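Local coordinates for protein glycosyl hydrolase (PDB 5NDX) that probably hydrolyses O-glycosidic bonds of uronic acid sugars, as a family 39 glycoside hydrolase and bacterial orthologue of human α-L-iduronidase, at residues R16-F21 with A373-T378; A396-R401 with S410-V415; Q112-R117 with S204-D209; H198-T203 with E251-L256. The protein carries 2 engineered substitutions. One frame throughout, in Å; residues are numbered along the deposited sequence.

Overall arrangement
The four contacts divide between the eight-stranded parallel barrel, where the uronide glycoside binds, and the nine-stranded mixed sheet beside it. Contact 1 joins the two, pairing a loop before the first barrel strand with the lead-in to strand 378-385. Contact 2, a hairpin of the mixed sheet, touches it through G376 N and T400 OG1 (2.8 Å, a probable hydrogen bond). Contacts 3 and 4, centres 19 Å apart, lie in the barrel's outer layer, T203 of contact 4 running straight into S204 of contact 3. Contacts 2 and 3 are farthest apart, with centres 47 Å apart. The R20 side chain comes within about 6 Å of bound ligand, and that of L256 within about 13 Å.

Contact 1: R16-F21 with A373-T378; sequences RPFNRF and ATLGDT. With SO4 (sulfate ion), chain B; SO4 (sulfate ion), chain K.
P17 and T378 form an antiparallel, non-hydrogen-bonded pair at the start of strand 378-385. Beside it the backbone N of F18 donates to D377 O at 2.9 Å. Apolar contact falls to the F18 ring: with CG anti to the backbone N (chi1 -174°), the ring reaches L375, where CE2 meets CD1 at 3.9 Å. At the ring's edge, CD2 lies 3.4 Å from G376 O.

Charge gathers at R20. A bend at chi3 (-56°) turns the guanidinium so that NH1 donates to an in-plane lone pair of A373 O at 2.9 Å. NE and NH2 share O2 of a sulfate (chain B), the NH2 bond to it measuring 2.8 Å, and the backbone N of R20 binds O1 of the same ion. A methionine in place of R20 would probably leave A373 O without this donor and the sulfate without its two side-chain bonds from R20. R16 NH2 binds O4 of a second sulfate (chain K) at 2.8 Å and also pairs with D296. Both ions probably come from the crystallisation liquor, so the chemistry implies anion-receptive arginines along a seam between barrel and neighbouring sheet, rather than a proven physiological site.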
# COMPACT_ATOMS: atom_id res chain seq x y z
N ARG A 16 -14.02 16.70 -11.12
CA ARG A 16 -12.75 17.19 -10.63
C ARG A 16 -11.65 16.13 -10.90
O ARG A 16 -11.95 14.97 -11.19
CB ARG A 16 -12.85 17.51 -9.13
CG ARG A 16 -13.36 16.38 -8.27
CD ARG A 16 -13.19 16.68 -6.77
NE ARG A 16 -13.90 15.64 -6.06
CZ ARG A 16 -13.39 14.58 -5.43
NH1 ARG A 16 -12.10 14.38 -5.28
NH2 ARG A 16 -14.24 13.72 -4.91
N PRO A 17 -10.37 16.52 -10.80
CA PRO A 17 -9.33 15.51 -10.83
C PRO A 17 -9.41 14.55 -9.64
O PRO A 17 -10.01 14.86 -8.62
CB PRO A 17 -8.02 16.33 -10.74
CG PRO A 17 -8.41 17.78 -10.99
CD PRO A 17 -9.83 17.87 -10.51
N PHE A 18 -8.87 13.35 -9.82
CA PHE A 18 -8.83 12.35 -8.77
C PHE A 18 -7.40 11.90 -8.64
O PHE A 18 -6.79 11.52 -9.63
CB PHE A 18 -9.69 11.13 -9.14
CG PHE A 18 -9.80 10.15 -8.04
CD1 PHE A 18 -10.55 10.47 -6.90
CD2 PHE A 18 -9.07 8.97 -8.07
CE1 PHE A 18 -10.64 9.56 -5.86
CE2 PHE A 18 -9.16 8.08 -7.04
CZ PHE A 18 -9.92 8.38 -5.92
N ASN A 19 -6.87 11.94 -7.43
CA ASN A 19 -5.59 11.37 -7.13
C ASN A 19 -5.72 10.13 -6.26
O ASN A 19 -6.54 10.10 -5.32
CB ASN A 19 -4.73 12.38 -6.42
CG ASN A 19 -4.25 13.49 -7.36
OD1 ASN A 19 -5.00 14.47 -7.38
N ARG A 20 -4.88 9.15 -6.57
CA ARG A 20 -4.74 7.95 -5.73
C ARG A 20 -3.71 8.30 -4.69
O ARG A 20 -2.52 8.10 -4.88
CB ARG A 20 -4.35 6.72 -6.57
CG ARG A 20 -5.39 6.44 -7.69
CD ARG A 20 -4.95 5.35 -8.68
NE ARG A 20 -3.66 5.76 -9.20
CZ ARG A 20 -2.62 5.00 -9.41
NH1 ARG A 20 -2.64 3.67 -9.27
NH2 ARG A 20 -1.52 5.61 -9.75
N PHE A 21 -4.19 8.85 -3.57
CA PHE A 21 -3.34 9.49 -2.59
C PHE A 21 -2.84 8.58 -1.44
O PHE A 21 -2.25 9.08 -0.48
CB PHE A 21 -4.09 10.72 -2.03
CG PHE A 21 -5.40 10.39 -1.33
CD1 PHE A 21 -5.41 9.92 -0.03
CD2 PHE A 21 -6.60 10.53 -1.98
CE1 PHE A 21 -6.62 9.59 0.60
CE2 PHE A 21 -7.82 10.20 -1.38
CZ PHE A 21 -7.82 9.75 -0.09
N ALA A 373 -5.92 0.50 -6.83
CA ALA A 373 -4.86 0.93 -7.72
C ALA A 373 -5.38 1.11 -9.14
O ALA A 373 -4.77 1.85 -9.88
CB ALA A 373 -3.74 -0.08 -7.73
N THR A 374 -6.50 0.45 -9.49
CA THR A 374 -7.11 0.58 -10.82
C THR A 374 -7.90 1.83 -11.07
O THR A 374 -8.42 1.99 -12.17
CB THR A 374 -8.06 -0.61 -11.13
OG1 THR A 374 -9.25 -0.55 -10.31
CG2 THR A 374 -7.34 -1.92 -10.92
N LEU A 375 -8.06 2.69 -10.06
CA LEU A 375 -8.86 3.86 -10.24
C LEU A 375 -8.22 4.84 -11.23
O LEU A 375 -7.02 4.83 -11.43
CB LEU A 375 -9.14 4.54 -8.91
CG LEU A 375 -10.16 3.82 -8.00
CD1 LEU A 375 -10.07 4.27 -6.55
CD2 LEU A 375 -11.56 4.01 -8.54
N GLY A 376 -9.07 5.62 -11.86
CA GLY A 376 -8.69 6.59 -12.85
C GLY A 376 -8.29 7.94 -12.30
O GLY A 376 -7.99 8.06 -11.12
N ASP A 377 -8.28 8.96 -13.18
CA ASP A 377 -7.67 10.25 -12.82
C ASP A 377 -8.70 11.37 -12.78
O ASP A 377 -8.35 12.54 -12.57
CB ASP A 377 -6.53 10.59 -13.77
CG ASP A 377 -7.03 10.83 -15.22
OD1 ASP A 377 -8.27 10.81 -15.54
OD2 ASP A 377 -6.15 11.01 -16.07
N THR A 378 -9.97 11.04 -12.96
CA THR A 378 -11.01 12.05 -12.96
C THR A 378 -12.25 11.52 -12.26
O THR A 378 -12.68 10.42 -12.56
CB THR A 378 -11.36 12.45 -14.43
OG1 THR A 378 -10.17 12.81 -15.14
CG2 THR A 378 -12.22 13.60 -14.44
S SO4 B . -2.25 9.57 -9.03
O1 SO4 B . -3.64 9.97 -9.26
O2 SO4 B . -1.95 8.33 -9.81
O3 SO4 B . -1.92 9.43 -7.59
O4 SO4 B . -1.38 10.65 -9.56
S SO4 K . -17.35 15.29 -5.71
O1 SO4 K . -18.50 14.88 -6.57
O2 SO4 K . -17.67 16.49 -4.88
O3 SO4 K . -16.19 15.66 -6.55
O4 SO4 K . -16.98 14.13 -4.86
O HOH W 1 -5.17 8.04 -10.86

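Contact 2: A396-R401 with S410-V415; sequences AILPTR and SLIHSV
I397 and L411 face each other across a β hairpin whose strands, 395-401 and 407-413, run antiparallel at 168°. Theirs is the non-hydrogen-bonded pair, and both side chains leave by the same face of the sheet, their CD1 atoms 4.4 Å apart. On that face I397 rests on L388, while L411 packs on L512 and V514 of strand 508-516.

The other face carries A396, L398, S410 and I412. Directly opposed pairs meet there at their bases, A396 CB lying 4.2 Å from I412 CB and L398 CB 4.1 Å from S410 CB. A diagonal contact ties the two pairs together: the CD1 atoms of L398 and I412 approach to 4.2 Å. Helix 282-300 covers much of this surface, E293 lying against A396 and L398, and A289 against I412. S410 instead turns its OG to a hydrogen bond with Q521 of strand 518-526.

Two pairs of backbone bonds fix this register, A396 with I412 and L398 with S410; the one from A396 N to I412 O is nearly straight, at 171°. L411 CG stands anti to the backbone N (chi1 -172°), and this setting brings its CD1 back across the strands to 3.6 Å from A396 O.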
# COMPACT_ATOMS: atom_id res chain seq x y z
N ALA A 396 -20.62 3.45 0.04
CA ALA A 396 -19.84 4.56 -0.49
C ALA A 396 -19.30 4.20 -1.87
O ALA A 396 -19.24 3.02 -2.28
CB ALA A 396 -18.69 4.91 0.47
N ILE A 397 -18.94 5.24 -2.62
CA ILE A 397 -18.49 5.05 -3.99
C ILE A 397 -17.30 5.95 -4.37
O ILE A 397 -17.23 7.07 -3.91
CB ILE A 397 -19.67 5.23 -4.94
CG1 ILE A 397 -19.30 4.72 -6.34
CG2 ILE A 397 -20.16 6.69 -4.99
CD1 ILE A 397 -20.52 4.58 -7.21
N LEU A 398 -16.35 5.44 -5.16
CA LEU A 398 -15.28 6.26 -5.80
C LEU A 398 -15.44 6.03 -7.31
O LEU A 398 -15.00 5.00 -7.84
CB LEU A 398 -13.88 5.87 -5.33
CG LEU A 398 -13.61 6.03 -3.82
CD1 LEU A 398 -12.38 5.25 -3.42
CD2 LEU A 398 -13.45 7.51 -3.45
N PRO A 399 -16.10 6.96 -8.01
CA PRO A 399 -16.43 6.78 -9.40
C PRO A 399 -15.49 7.57 -10.26
O PRO A 399 -15.47 8.79 -10.14
CB PRO A 399 -17.86 7.32 -9.48
CG PRO A 399 -17.88 8.41 -8.46
CD PRO A 399 -16.78 8.14 -7.43
N THR A 400 -14.66 6.88 -11.05
CA THR A 400 -13.61 7.54 -11.82
C THR A 400 -13.68 7.19 -13.30
O THR A 400 -14.13 6.11 -13.67
CB THR A 400 -12.19 7.24 -11.31
OG1 THR A 400 -11.87 5.86 -11.53
CG2 THR A 400 -12.04 7.63 -9.86
N ARG A 401 -13.22 8.12 -14.12
CA ARG A 401 -12.98 7.91 -15.57
C ARG A 401 -11.51 7.58 -15.79
O ARG A 401 -10.63 8.20 -15.20
CB ARG A 401 -13.35 9.16 -16.39
CG ARG A 401 -13.48 9.01 -17.93
CD ARG A 401 -13.69 10.41 -18.56
NE ARG A 401 -12.48 11.21 -18.34
CZ ARG A 401 -12.30 12.54 -18.55
NH1 ARG A 401 -13.30 13.29 -19.01
NH2 ARG A 401 -11.08 13.10 -18.28
N SER A 410 -14.92 2.02 -7.48
CA SER A 410 -14.86 1.27 -6.24
C SER A 410 -16.22 1.40 -5.55
O SER A 410 -16.67 2.52 -5.27
CB SER A 410 -13.76 1.77 -5.33
OG SER A 410 -12.49 1.56 -5.89
N LEU A 411 -16.89 0.29 -5.31
CA LEU A 411 -18.14 0.28 -4.51
C LEU A 411 -17.80 -0.36 -3.14
O LEU A 411 -17.41 -1.55 -3.06
CB LEU A 411 -19.19 -0.49 -5.24
CG LEU A 411 -20.58 -0.40 -4.62
CD1 LEU A 411 -21.13 1.03 -4.67
CD2 LEU A 411 -21.50 -1.36 -5.36
N ILE A 412 -17.96 0.43 -2.08
CA ILE A 412 -17.47 0.11 -0.75
C ILE A 412 -18.69 -0.12 0.17
O ILE A 412 -19.56 0.74 0.22
CB ILE A 412 -16.69 1.31 -0.23
CG1 ILE A 412 -15.54 1.68 -1.17
CG2 ILE A 412 -16.18 1.08 1.19
CD1 ILE A 412 -15.07 3.11 -1.00
N HIS A 413 -18.79 -1.28 0.83
CA HIS A 413 -19.87 -1.48 1.82
C HIS A 413 -19.18 -1.83 3.11
O HIS A 413 -18.63 -2.92 3.26
CB HIS A 413 -20.80 -2.55 1.30
CG HIS A 413 -22.13 -2.63 1.97
ND1 HIS A 413 -22.67 -1.64 2.79
CD2 HIS A 413 -23.07 -3.59 1.91
CE1 HIS A 413 -23.87 -2.00 3.20
NE2 HIS A 413 -24.15 -3.17 2.66
N SER A 414 -19.07 -0.83 3.98
CA SER A 414 -18.24 -0.92 5.15
C SER A 414 -18.81 0.00 6.22
O SER A 414 -19.13 1.18 5.95
CB SER A 414 -16.80 -0.53 4.81
OG SER A 414 -15.97 -0.36 5.96
N VAL A 415 -18.93 -0.54 7.44
CA VAL A 415 -19.20 0.26 8.65
C VAL A 415 -18.08 -0.00 9.68
O VAL A 415 -17.35 -1.02 9.61
CB VAL A 415 -20.56 -0.09 9.29
CG1 VAL A 415 -21.74 0.24 8.34
CG2 VAL A 415 -20.65 -1.58 9.69

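Contact 3: Q112-R117 with S204-D209; sequences QVRRWR and SCLTGD
S204 OG takes two backbone N-H groups, that of L206 at 3.0 Å and, weakly, that of T207 at 3.3 Å. The first closes an ST turn, and this turn presents L206 to helix 110-131 in the outer layer of the TIM barrel. T207 OG1 accepts from D209 N in a second ST turn just beyond, so two hydroxyls of the loop between helix 190-200 and strand 216-219 hold backbone N-H groups within 204-209.

No hydrogen bond crosses from the turn to the helix; the meeting is apolar and lies near the surface. L206 supplies most of it. Its CD2 comes against the aliphatic part of R114, 3.8 Å from CG, and against V113 CG1 at 4.0 Å, the leucine crossing both side chains obliquely. V113 is set with CG1 anti to the backbone N (chi1 173°), which points that methyl at the loop, where it also touches C205 SG at 4.1 Å. C205 and L206 both reach M110 one turn back along the helix, while C205 N donates to D164 of helix 155-171, tying the loop to a second helix of the outer layer.

R114 offers carbon rather than charge to L206, its NH1 being paired with D111. R117 folds its guanidinium over the neighbouring arginine: R114 CB lies 3.8 Å above one face, toward the rim, and R117 NH1 stands 4.4 Å from L206 CD2.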
# COMPACT_ATOMS: atom_id res chain seq x y z
N GLN A 112 27.43 17.97 17.31
CA GLN A 112 26.59 16.85 16.91
C GLN A 112 25.54 17.26 15.88
O GLN A 112 25.35 16.57 14.88
CB GLN A 112 25.94 16.24 18.12
CG GLN A 112 26.96 15.74 19.14
CD GLN A 112 26.34 14.78 20.11
OE1 GLN A 112 26.81 14.59 21.22
NE2 GLN A 112 25.27 14.20 19.69
N VAL A 113 24.91 18.41 16.10
CA VAL A 113 23.96 18.99 15.15
C VAL A 113 24.60 19.09 13.79
O VAL A 113 23.98 18.68 12.79
CB VAL A 113 23.42 20.37 15.62
CG1 VAL A 113 22.57 21.05 14.55
CG2 VAL A 113 22.60 20.20 16.89
N ARG A 114 25.82 19.62 13.74
CA ARG A 114 26.59 19.75 12.49
C ARG A 114 27.02 18.40 11.87
O ARG A 114 27.09 18.27 10.65
CB ARG A 114 27.82 20.65 12.68
CG ARG A 114 27.55 22.12 12.38
CD ARG A 114 28.79 23.04 12.43
NE ARG A 114 28.57 24.01 13.50
CZ ARG A 114 28.91 23.87 14.78
NH1 ARG A 114 29.63 22.84 15.22
NH2 ARG A 114 28.55 24.81 15.62
N ARG A 115 27.34 17.44 12.72
CA ARG A 115 27.65 16.09 12.31
C ARG A 115 26.38 15.38 11.66
O ARG A 115 26.50 14.69 10.64
CB ARG A 115 28.18 15.33 13.52
CG ARG A 115 28.69 13.92 13.27
CD ARG A 115 29.68 13.40 14.34
NE ARG A 115 30.07 11.99 14.05
CZ ARG A 115 30.83 11.58 13.01
NH1 ARG A 115 31.33 12.44 12.11
NH2 ARG A 115 31.10 10.28 12.85
N TRP A 116 25.21 15.61 12.25
CA TRP A 116 23.93 15.13 11.72
C TRP A 116 23.65 15.75 10.35
O TRP A 116 23.34 15.02 9.41
CB TRP A 116 22.76 15.41 12.67
CG TRP A 116 21.50 14.75 12.21
CD1 TRP A 116 20.49 15.31 11.48
CD2 TRP A 116 21.14 13.38 12.40
NE1 TRP A 116 19.51 14.39 11.23
CE2 TRP A 116 19.89 13.18 11.77
CE3 TRP A 116 21.76 12.29 13.03
CZ2 TRP A 116 19.23 11.93 11.76
CZ3 TRP A 116 21.09 11.05 13.05
CH2 TRP A 116 19.84 10.89 12.42
N ARG A 117 23.79 17.07 10.24
CA ARG A 117 23.71 17.77 8.96
C ARG A 117 24.60 17.08 7.92
O ARG A 117 24.18 16.81 6.77
CB ARG A 117 24.04 19.24 9.11
CG ARG A 117 24.07 20.04 7.80
CD ARG A 117 25.04 21.24 7.86
NE ARG A 117 26.43 20.84 8.14
CZ ARG A 117 27.38 21.64 8.67
NH1 ARG A 117 27.14 22.91 8.99
NH2 ARG A 117 28.60 21.16 8.92
N SER A 204 16.68 29.21 12.11
CA SER A 204 17.52 28.02 12.10
C SER A 204 18.77 28.28 12.92
O SER A 204 19.41 29.30 12.75
CB SER A 204 17.93 27.68 10.66
OG SER A 204 19.07 26.84 10.65
N CYS A 205 19.14 27.32 13.75
CA CYS A 205 20.37 27.38 14.51
C CYS A 205 21.64 27.18 13.68
O CYS A 205 22.71 27.24 14.25
CB CYS A 205 20.36 26.32 15.62
SG CYS A 205 20.60 24.59 15.07
N LEU A 206 21.54 26.91 12.37
CA LEU A 206 22.73 26.66 11.53
C LEU A 206 23.01 27.74 10.49
O LEU A 206 24.17 28.07 10.24
CB LEU A 206 22.59 25.33 10.80
CG LEU A 206 22.73 24.10 11.68
CD1 LEU A 206 22.17 22.90 10.91
CD2 LEU A 206 24.17 23.84 12.11
N THR A 207 21.96 28.23 9.85
CA THR A 207 21.99 29.52 9.19
C THR A 207 21.78 30.40 10.42
O THR A 207 21.98 29.95 11.55
CB THR A 207 20.85 29.67 8.14
OG1 THR A 207 19.59 29.88 8.80
CG2 THR A 207 20.73 28.43 7.23
N GLY A 208 21.36 31.64 10.26
CA GLY A 208 20.82 32.35 11.45
C GLY A 208 19.71 33.24 11.00
O GLY A 208 19.42 34.25 11.63
N ASP A 209 19.04 32.79 9.96
CA ASP A 209 18.50 33.68 8.97
C ASP A 209 17.17 33.10 8.52
O ASP A 209 17.05 32.52 7.45
CB ASP A 209 19.49 33.75 7.80
CG ASP A 209 18.98 34.59 6.64
OD1 ASP A 209 18.31 35.61 6.90
OD2 ASP A 209 19.25 34.21 5.48

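Contact 4: H198-T203 with E251-L256; sequences HCDSGT and EHHPRL
D200 and R255 form a short salt bridge, OD1 to NH1 at 2.5 Å, their carboxylate and guanidinium planes only 23° apart. The same NH1 donates to D200 O at 2.9 Å from above the carbonyl plane, and NH2 adds weak bonds to D200 O and C199 O. One guanidinium thus answers both the side chain and the last carbonyls of helix 190-200, where its positive charge would probably be favoured. D200 CG lies anti to the backbone N (chi1 -175°), directing OD2 to the edge of the H253 ring: CD2 is 2.9 Å away, with ring and carboxylate almost perpendicular (86°). L256 CD1 closes the apolar side against D200 CB at 4.0 Å.

A second shell steadies these groups. A water donates to D200 OD1 at 2.8 Å and accepts from the backbone N of R255, while H253 leans on M196 and A197 within helix 190-200. An alanine in place of D200 would probably leave the charge of R255 without its mate and open a gap beside the H253 ring. Helices 190-200 and 235-252 follow successive parallel strands, 179-184 and 216-219, so the contact joins the ends of two neighbouring helices in the outer ring of a TIM barrel.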
# COMPACT_ATOMS: atom_id res chain seq x y z
N HIS A 198 8.39 26.95 15.29
CA HIS A 198 9.74 27.06 14.72
C HIS A 198 9.78 27.29 13.23
O HIS A 198 10.60 28.09 12.75
CB HIS A 198 10.54 25.82 15.06
CG HIS A 198 11.99 25.94 14.76
ND1 HIS A 198 12.59 25.25 13.74
CD2 HIS A 198 12.97 26.67 15.34
CE1 HIS A 198 13.87 25.56 13.69
NE2 HIS A 198 14.13 26.42 14.65
N CYS A 199 8.94 26.60 12.47
CA CYS A 199 8.94 26.76 11.00
C CYS A 199 8.18 28.00 10.53
O CYS A 199 8.38 28.44 9.42
CB CYS A 199 8.36 25.50 10.31
SG CYS A 199 9.46 24.06 10.43
N ASP A 200 7.31 28.54 11.37
CA ASP A 200 6.56 29.74 11.04
C ASP A 200 7.35 31.05 11.28
O ASP A 200 7.72 31.72 10.35
CB ASP A 200 5.26 29.75 11.83
CG ASP A 200 4.37 30.90 11.46
OD1 ASP A 200 4.47 31.44 10.36
OD2 ASP A 200 3.50 31.23 12.25
N SER A 201 7.53 31.44 12.54
CA SER A 201 8.48 32.48 12.95
C SER A 201 9.65 31.57 13.29
O SER A 201 9.66 30.45 12.79
CB SER A 201 7.93 33.23 14.15
OG SER A 201 7.27 32.34 15.03
N GLY A 202 10.60 31.95 14.10
CA GLY A 202 11.64 30.97 14.46
C GLY A 202 12.78 31.03 13.46
O GLY A 202 12.59 31.41 12.30
N THR A 203 13.98 30.68 13.91
CA THR A 203 15.17 30.82 13.06
C THR A 203 16.09 29.62 13.22
O THR A 203 16.24 29.06 14.30
CB THR A 203 15.96 32.13 13.38
OG1 THR A 203 16.35 32.10 14.74
CG2 THR A 203 15.11 33.44 13.15
N GLU A 251 -5.56 29.19 12.40
CA GLU A 251 -5.64 30.20 13.44
C GLU A 251 -4.26 30.70 13.86
O GLU A 251 -4.05 31.90 13.93
CB GLU A 251 -6.36 29.65 14.67
CG GLU A 251 -6.99 30.73 15.55
CD GLU A 251 -7.08 30.30 17.01
OE1 GLU A 251 -8.18 29.89 17.47
OE2 GLU A 251 -6.04 30.34 17.69
N HIS A 252 -3.33 29.79 14.13
CA HIS A 252 -2.02 30.15 14.69
C HIS A 252 -0.87 30.31 13.73
O HIS A 252 0.11 30.96 14.08
CB HIS A 252 -1.60 29.11 15.72
CG HIS A 252 -2.43 29.14 16.94
ND1 HIS A 252 -3.28 28.12 17.29
CD2 HIS A 252 -2.58 30.11 17.87
CE1 HIS A 252 -3.91 28.44 18.40
NE2 HIS A 252 -3.50 29.64 18.78
N HIS A 253 -0.92 29.65 12.58
CA HIS A 253 0.20 29.67 11.63
C HIS A 253 -0.35 29.71 10.21
O HIS A 253 -0.07 28.80 9.42
CB HIS A 253 1.14 28.47 11.83
CG HIS A 253 1.68 28.32 13.22
ND1 HIS A 253 1.24 27.34 14.08
CD2 HIS A 253 2.60 29.03 13.91
CE1 HIS A 253 1.88 27.42 15.23
NE2 HIS A 253 2.71 28.45 15.16
N PRO A 254 -1.14 30.75 9.88
CA PRO A 254 -1.83 30.80 8.58
C PRO A 254 -0.92 30.65 7.37
O PRO A 254 -1.36 30.15 6.35
CB PRO A 254 -2.52 32.18 8.58
CG PRO A 254 -1.81 32.99 9.65
CD PRO A 254 -1.39 31.98 10.68
N ARG A 255 0.34 31.04 7.48
CA ARG A 255 1.29 30.88 6.37
C ARG A 255 1.57 29.40 6.04
O ARG A 255 1.98 29.11 4.94
CB ARG A 255 2.62 31.61 6.67
CG ARG A 255 3.48 31.83 5.44
CD ARG A 255 4.74 32.71 5.64
NE ARG A 255 5.97 31.92 5.90
CZ ARG A 255 6.41 31.55 7.11
NH1 ARG A 255 5.73 31.88 8.19
NH2 ARG A 255 7.54 30.83 7.24
N LEU A 256 1.42 28.51 7.01
CA LEU A 256 1.63 27.07 6.81
C LEU A 256 0.36 26.26 6.49
O LEU A 256 0.46 25.14 6.03
CB LEU A 256 2.30 26.46 8.04
CG LEU A 256 3.60 27.15 8.53
CD1 LEU A 256 4.05 26.50 9.83
CD2 LEU A 256 4.75 27.15 7.54
O HOH W 2 1.82 31.97 9.76